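Local coordinates for TRAP dicarboxylate transporter, DctP subunit (Anaerococcus prevoti, PDB 4N91), which binds D-glucuronate, in both its alpha and beta forms, as the periplasmic-type solute-binding component of a probable TRAP transport system, at residues Phe156-Leu169 against Phe295-Val307. Residues are numbered along the deposited sequence; the frame is centred on the assembly and turned at random.
Sequences FYTKDKPVNSPEDL and FIYPDQKPFVDAV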
loop_
_atom_site.group_PDB
_atom_site.type_symbol
_atom_site.label_atom_id
_atom_site.label_comp_id
_atom_site.label_asym_id
_atom_site.label_seq_id
_atom_site.Cartn_x
_atom_site.Cartn_y
_atom_site.Cartn_z
ATOM N N PHE A 156 8.991 -6.594 -9.431
ATOM C CA PHE A 156 8.378 -7.117 -10.656
ATOM C C PHE A 156 8.230 -8.629 -10.660
ATOM O O PHE A 156 9.134 -9.368 -10.249
ATOM C CB PHE A 156 9.199 -6.670 -11.869
ATOM C CG PHE A 156 9.129 -5.193 -12.109
ATOM C CD1 PHE A 156 7.953 -4.614 -12.505
ATOM C CD2 PHE A 156 10.244 -4.375 -11.916
ATOM C CE1 PHE A 156 7.865 -3.241 -12.687
ATOM C CE2 PHE A 156 10.158 -3.025 -12.107
ATOM C CZ PHE A 156 8.975 -2.451 -12.483
ATOM N N TYR A 157 7.110 -9.096 -11.185
ATOM C CA TYR A 157 6.968 -10.512 -11.511
ATOM C C TYR A 157 6.294 -10.627 -12.869
ATOM O O TYR A 157 5.459 -9.811 -13.258
ATOM C CB TYR A 157 6.204 -11.296 -10.443
ATOM C CG TYR A 157 4.887 -10.708 -9.945
ATOM C CD1 TYR A 157 4.864 -9.806 -8.891
ATOM C CD2 TYR A 157 3.669 -11.078 -10.512
ATOM C CE1 TYR A 157 3.670 -9.300 -8.400
ATOM C CE2 TYR A 157 2.479 -10.568 -10.047
ATOM C CZ TYR A 157 2.481 -9.684 -8.979
ATOM O OH TYR A 157 1.299 -9.182 -8.476
ATOM N N THR A 158 6.704 -11.648 -13.611
ATOM C CA THR A 158 6.293 -11.808 -14.973
ATOM C C THR A 158 6.028 -13.281 -15.291
ATOM O O THR A 158 6.464 -14.179 -14.580
ATOM C CB THR A 158 7.412 -11.319 -15.898
ATOM O OG1 THR A 158 8.625 -11.968 -15.505
ATOM C CG2 THR A 158 7.613 -9.803 -15.797
ATOM N N LYS A 159 5.306 -13.496 -16.384
ATOM C CA LYS A 159 4.948 -14.827 -16.847
ATOM C C LYS A 159 6.003 -15.496 -17.708
ATOM O O LYS A 159 6.372 -16.648 -17.456
ATOM C CB LYS A 159 3.634 -14.720 -17.642
ATOM C CG LYS A 159 3.147 -16.041 -18.214
ATOM C CD LYS A 159 1.723 -15.887 -18.726
ATOM C CE LYS A 159 1.139 -17.210 -19.186
ATOM N NZ LYS A 159 1.928 -17.740 -20.313
ATOM N N ASP A 160 6.437 -14.808 -18.754
ATOM C CA ASP A 160 7.180 -15.458 -19.837
ATOM C C ASP A 160 8.661 -15.269 -19.779
ATOM O O ASP A 160 9.401 -16.171 -20.154
ATOM C CB ASP A 160 6.691 -14.958 -21.196
ATOM C CG ASP A 160 5.321 -15.518 -21.561
ATOM O OD1 ASP A 160 4.992 -16.636 -21.097
ATOM O OD2 ASP A 160 4.579 -14.833 -22.296
ATOM N N LYS A 161 9.109 -14.091 -19.381
ATOM C CA LYS A 161 10.538 -13.838 -19.378
ATOM C C LYS A 161 10.972 -13.219 -18.075
ATOM O O LYS A 161 10.333 -12.297 -17.568
ATOM C CB LYS A 161 10.935 -12.922 -20.526
ATOM C CG LYS A 161 10.700 -13.522 -21.904
ATOM C CD LYS A 161 10.162 -12.471 -22.852
ATOM C CE LYS A 161 8.958 -11.766 -22.233
ATOM N NZ LYS A 161 7.883 -11.514 -23.218
ATOM N N PRO A 162 12.087 -13.708 -17.539
ATOM C CA PRO A 162 12.586 -13.147 -16.295
ATOM C C PRO A 162 13.086 -11.718 -16.458
ATOM O O PRO A 162 13.624 -11.353 -17.503
ATOM C CB PRO A 162 13.745 -14.092 -15.930
ATOM C CG PRO A 162 14.156 -14.705 -17.205
ATOM C CD PRO A 162 12.913 -14.851 -17.997
ATOM N N VAL A 163 12.929 -10.926 -15.412
ATOM C CA VAL A 163 13.450 -9.560 -15.393
ATOM C C VAL A 163 14.769 -9.524 -14.626
ATOM O O VAL A 163 14.826 -9.816 -13.421
ATOM C CB VAL A 163 12.417 -8.602 -14.768
ATOM C CG1 VAL A 163 12.978 -7.186 -14.704
ATOM C CG2 VAL A 163 11.114 -8.662 -15.567
ATOM N N ASN A 164 15.834 -9.210 -15.347
ATOM C CA ASN A 164 17.154 -9.021 -14.750
ATOM C C ASN A 164 17.618 -7.556 -14.708
ATOM O O ASN A 164 18.466 -7.188 -13.886
ATOM C CB ASN A 164 18.162 -9.849 -15.513
ATOM C CG ASN A 164 17.871 -11.326 -15.417
ATOM O OD1 ASN A 164 17.499 -11.980 -16.407
ATOM N ND2 ASN A 164 18.012 -11.856 -14.221
ATOM N N SER A 165 17.072 -6.751 -15.613
ATOM C CA SER A 165 17.373 -5.325 -15.675
ATOM C C SER A 165 16.203 -4.632 -16.358
ATOM O O SER A 165 15.325 -5.280 -16.919
ATOM C CB SER A 165 18.661 -5.070 -16.443
ATOM O OG SER A 165 18.469 -5.345 -17.814
ATOM N N PRO A 166 16.181 -3.300 -16.312
ATOM C CA PRO A 166 15.089 -2.552 -16.928
ATOM C C PRO A 166 14.815 -2.905 -18.385
ATOM O O PRO A 166 13.646 -2.929 -18.773
ATOM C CB PRO A 166 15.551 -1.090 -16.768
ATOM C CG PRO A 166 16.346 -1.112 -15.542
ATOM C CD PRO A 166 17.101 -2.418 -15.578
ATOM N N GLU A 167 15.841 -3.190 -19.191
ATOM C CA GLU A 167 15.579 -3.510 -20.597
ATOM C C GLU A 167 14.653 -4.730 -20.804
ATOM O O GLU A 167 13.979 -4.821 -21.828
ATOM C CB GLU A 167 16.892 -3.674 -21.393
ATOM C CG GLU A 167 17.765 -4.807 -20.931
ATOM C CD GLU A 167 19.100 -4.848 -21.671
ATOM O OE1 GLU A 167 19.106 -5.213 -22.863
ATOM O OE2 GLU A 167 20.138 -4.507 -21.060
ATOM N N ASP A 168 14.606 -5.651 -19.841
ATOM C CA ASP A 168 13.739 -6.825 -19.933
ATOM C C ASP A 168 12.238 -6.468 -19.851
ATOM O O ASP A 168 11.371 -7.286 -20.205
ATOM C CB ASP A 168 14.103 -7.820 -18.831
ATOM C CG ASP A 168 15.540 -8.306 -18.938
ATOM O OD1 ASP A 168 16.016 -8.448 -20.088
ATOM O OD2 ASP A 168 16.196 -8.537 -17.894
ATOM N N LEU A 169 11.945 -5.250 -19.414
ATOM C CA LEU A 169 10.560 -4.759 -19.330
ATOM C C LEU A 169 10.101 -4.118 -20.631
ATOM O O LEU A 169 8.928 -3.783 -20.788
ATOM C CB LEU A 169 10.434 -3.750 -18.185
ATOM C CG LEU A 169 10.651 -4.348 -16.788
ATOM C CD1 LEU A 169 10.812 -3.233 -15.777
ATOM C CD2 LEU A 169 9.519 -5.296 -16.393
ATOM N N PHE A 295 12.595 -17.120 -7.516
ATOM C CA PHE A 295 12.987 -15.808 -7.053
ATOM C C PHE A 295 14.339 -15.436 -7.654
ATOM O O PHE A 295 15.273 -16.236 -7.676
ATOM C CB PHE A 295 12.995 -15.761 -5.519
ATOM C CG PHE A 295 11.626 -15.860 -4.918
ATOM C CD1 PHE A 295 10.803 -14.755 -4.898
ATOM C CD2 PHE A 295 11.160 -17.042 -4.384
ATOM C CE1 PHE A 295 9.545 -14.813 -4.365
ATOM C CE2 PHE A 295 9.885 -17.127 -3.862
ATOM C CZ PHE A 295 9.067 -16.001 -3.845
ATOM N N ILE A 296 14.396 -14.238 -8.205
ATOM C CA ILE A 296 15.599 -13.670 -8.785
ATOM C C ILE A 296 16.044 -12.457 -7.972
ATOM O O ILE A 296 15.204 -11.724 -7.431
ATOM C CB ILE A 296 15.328 -13.261 -10.248
ATOM C CG1 ILE A 296 14.923 -14.500 -11.059
ATOM C CG2 ILE A 296 16.546 -12.585 -10.848
ATOM C CD1 ILE A 296 14.364 -14.162 -12.418
ATOM N N TYR A 297 17.371 -12.278 -7.858
ATOM C CA TYR A 297 17.954 -11.191 -7.067
ATOM C C TYR A 297 18.808 -10.319 -7.957
ATOM O O TYR A 297 20.038 -10.464 -7.990
ATOM C CB TYR A 297 18.770 -11.782 -5.898
ATOM C CG TYR A 297 17.922 -12.706 -5.063
ATOM C CD1 TYR A 297 17.168 -12.220 -4.019
ATOM C CD2 TYR A 297 17.823 -14.055 -5.368
ATOM C CE1 TYR A 297 16.359 -13.066 -3.270
ATOM C CE2 TYR A 297 17.013 -14.904 -4.623
ATOM C CZ TYR A 297 16.279 -14.388 -3.579
ATOM O OH TYR A 297 15.464 -15.225 -2.843
ATOM N N PRO A 298 18.166 -9.412 -8.704
ATOM C CA PRO A 298 18.888 -8.629 -9.699
ATOM C C PRO A 298 19.708 -7.515 -9.065
ATOM O O PRO A 298 19.461 -7.101 -7.931
ATOM C CB PRO A 298 17.759 -8.026 -10.535
ATOM C CG PRO A 298 16.626 -7.862 -9.547
ATOM C CD PRO A 298 16.722 -9.092 -8.683
ATOM N N ASP A 299 20.680 -7.031 -9.820
ATOM C CA ASP A 299 21.391 -5.818 -9.483
ATOM C C ASP A 299 20.386 -4.665 -9.495
ATOM O O ASP A 299 19.750 -4.399 -10.510
ATOM C CB ASP A 299 22.476 -5.622 -10.527
ATOM C CG ASP A 299 23.303 -4.378 -10.293
ATOM O OD1 ASP A 299 23.129 -3.696 -9.253
ATOM O OD2 ASP A 299 24.138 -4.101 -11.172
ATOM N N GLN A 300 20.221 -3.997 -8.361
ATOM C CA GLN A 300 19.253 -2.905 -8.274
ATOM C C GLN A 300 19.724 -1.615 -8.934
ATOM O O GLN A 300 18.897 -0.799 -9.351
ATOM C CB GLN A 300 18.842 -2.653 -6.818
ATOM C CG GLN A 300 18.117 -3.851 -6.226
ATOM C CD GLN A 300 17.632 -3.636 -4.809
ATOM O OE1 GLN A 300 17.869 -2.596 -4.208
ATOM N NE2 GLN A 300 16.943 -4.639 -4.263
ATOM N N LYS A 301 21.044 -1.419 -9.053
ATOM C CA LYS A 301 21.556 -0.122 -9.532
ATOM C C LYS A 301 20.974 0.335 -10.883
ATOM O O LYS A 301 20.609 1.503 -11.037
ATOM C CB LYS A 301 23.086 -0.114 -9.576
ATOM C CG LYS A 301 23.643 1.208 -10.096
ATOM C CD LYS A 301 25.116 1.402 -9.744
ATOM C CE LYS A 301 25.638 2.696 -10.341
ATOM N NZ LYS A 301 24.887 3.877 -9.852
ATOM N N PRO A 302 20.857 -0.579 -11.864
ATOM C CA PRO A 302 20.289 -0.100 -13.127
ATOM C C PRO A 302 18.826 0.360 -13.001
ATOM O O PRO A 302 18.408 1.274 -13.722
ATOM C CB PRO A 302 20.421 -1.308 -14.046
ATOM C CG PRO A 302 21.593 -2.036 -13.515
ATOM C CD PRO A 302 21.492 -1.895 -12.019
ATOM N N PHE A 303 18.065 -0.240 -12.090
ATOM C CA PHE A 303 16.684 0.196 -11.864
ATOM C C PHE A 303 16.705 1.580 -11.210
ATOM O O PHE A 303 16.006 2.491 -11.635
ATOM C CB PHE A 303 15.913 -0.798 -11.000
ATOM C CG PHE A 303 15.688 -2.137 -11.659
ATOM C CD1 PHE A 303 14.531 -2.385 -12.388
ATOM C CD2 PHE A 303 16.622 -3.144 -11.545
ATOM C CE1 PHE A 303 14.314 -3.597 -12.999
ATOM C CE2 PHE A 303 16.411 -4.387 -12.153
ATOM C CZ PHE A 303 15.248 -4.613 -12.876
ATOM N N VAL A 304 17.546 1.738 -10.194
ATOM C CA VAL A 304 17.664 3.009 -9.475
ATOM C C VAL A 304 17.979 4.116 -10.463
ATOM O O VAL A 304 17.333 5.149 -10.477
ATOM C CB VAL A 304 18.764 2.933 -8.406
ATOM C CG1 VAL A 304 18.991 4.293 -7.766
ATOM C CG2 VAL A 304 18.402 1.891 -7.340
ATOM N N ASP A 305 18.965 3.883 -11.320
ATOM C CA ASP A 305 19.414 4.916 -12.246
ATOM C C ASP A 305 18.337 5.243 -13.288
ATOM O O ASP A 305 18.152 6.417 -13.654
ATOM C CB ASP A 305 20.715 4.474 -12.929
ATOM C CG ASP A 305 21.907 4.436 -11.963
ATOM O OD1 ASP A 305 21.825 5.020 -10.865
ATOM O OD2 ASP A 305 22.929 3.819 -12.305
ATOM N N ALA A 306 17.598 4.229 -13.739
ATOM C CA ALA A 306 16.560 4.432 -14.748
ATOM C C ALA A 306 15.428 5.301 -14.225
ATOM O O ALA A 306 14.849 6.084 -14.976
ATOM C CB ALA A 306 15.986 3.106 -15.224
ATOM N N VAL A 307 15.062 5.124 -12.959
ATOM C CA VAL A 307 13.912 5.846 -12.416
ATOM C C VAL A 307 14.262 7.082 -11.589
ATOM O O VAL A 307 13.351 7.793 -11.135
ATOM C CB VAL A 307 12.969 4.924 -11.607
ATOM C CG1 VAL A 307 12.559 3.727 -12.450
ATOM C CG2 VAL A 307 13.621 4.466 -10.288
HETATM O O HOH W 1 19.876 -4.998 -13.222
HETATM O O HOH W 2 20.765 -8.304 -12.525
#
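Phe303, near the beginning of helix 301-317, lays its ring under the pyrrolidine of Pro166. Pro166 CD stands 3.8 Å from the ring centroid and 5° off the normal, a CH-pi contact squarely over the face, while CG of the same proline reaches Phe303 CD1. With its CG beside the backbone N (chi1 -66°), Phe303 swings its ring toward segment 156-169. Val163 CG1 meets the rim in plane, 3.9 Å from Phe303 CZ, and Leu169 CD1 lies near the same plane, at the edge. Phe156 CD2 approaches Phe303 CE1 obliquely, at 4.3 Å. Pro166 is wedged further against the helix: its CD packs on Pro302 CB, the two side chains crossing at about a right angle, and its CG touches Ala306 CB.

A second patch, built round Ile296, lies toward strand 294-296. Both outer branches of Ile296 are used, CD1 against Pro162 CB at 3.6 Å and CG2 against the amide nitrogen ND2 of Asn164, whose side chain crosses it nearly perpendicularly.

No direct hydrogen bond joins the segments; water does the polar work. Two waters donate to Asn164 O; one also donates to Asp299 O, the other accepts from Asp299 N. Within the loop, Asp168 OD2 receives Asn164 N (2.7 Å) and Ser165 N, which probably steadies the turn leading into Pro166. Across the way, Asp299 OD1 takes Lys301 N from above its carboxylate plane, a capping bond ahead of the helix.

Strand 231-238 lies between strands 154-158 and 294-296 in the sheet, and its Ser233 OG bonds Val163 O. The Phe156 side chain is about 11 Å from the bound glucuronate. Cohesion thus rests on apolar and CH-pi contacts, the polar link running through two waters at one backbone carbonyl.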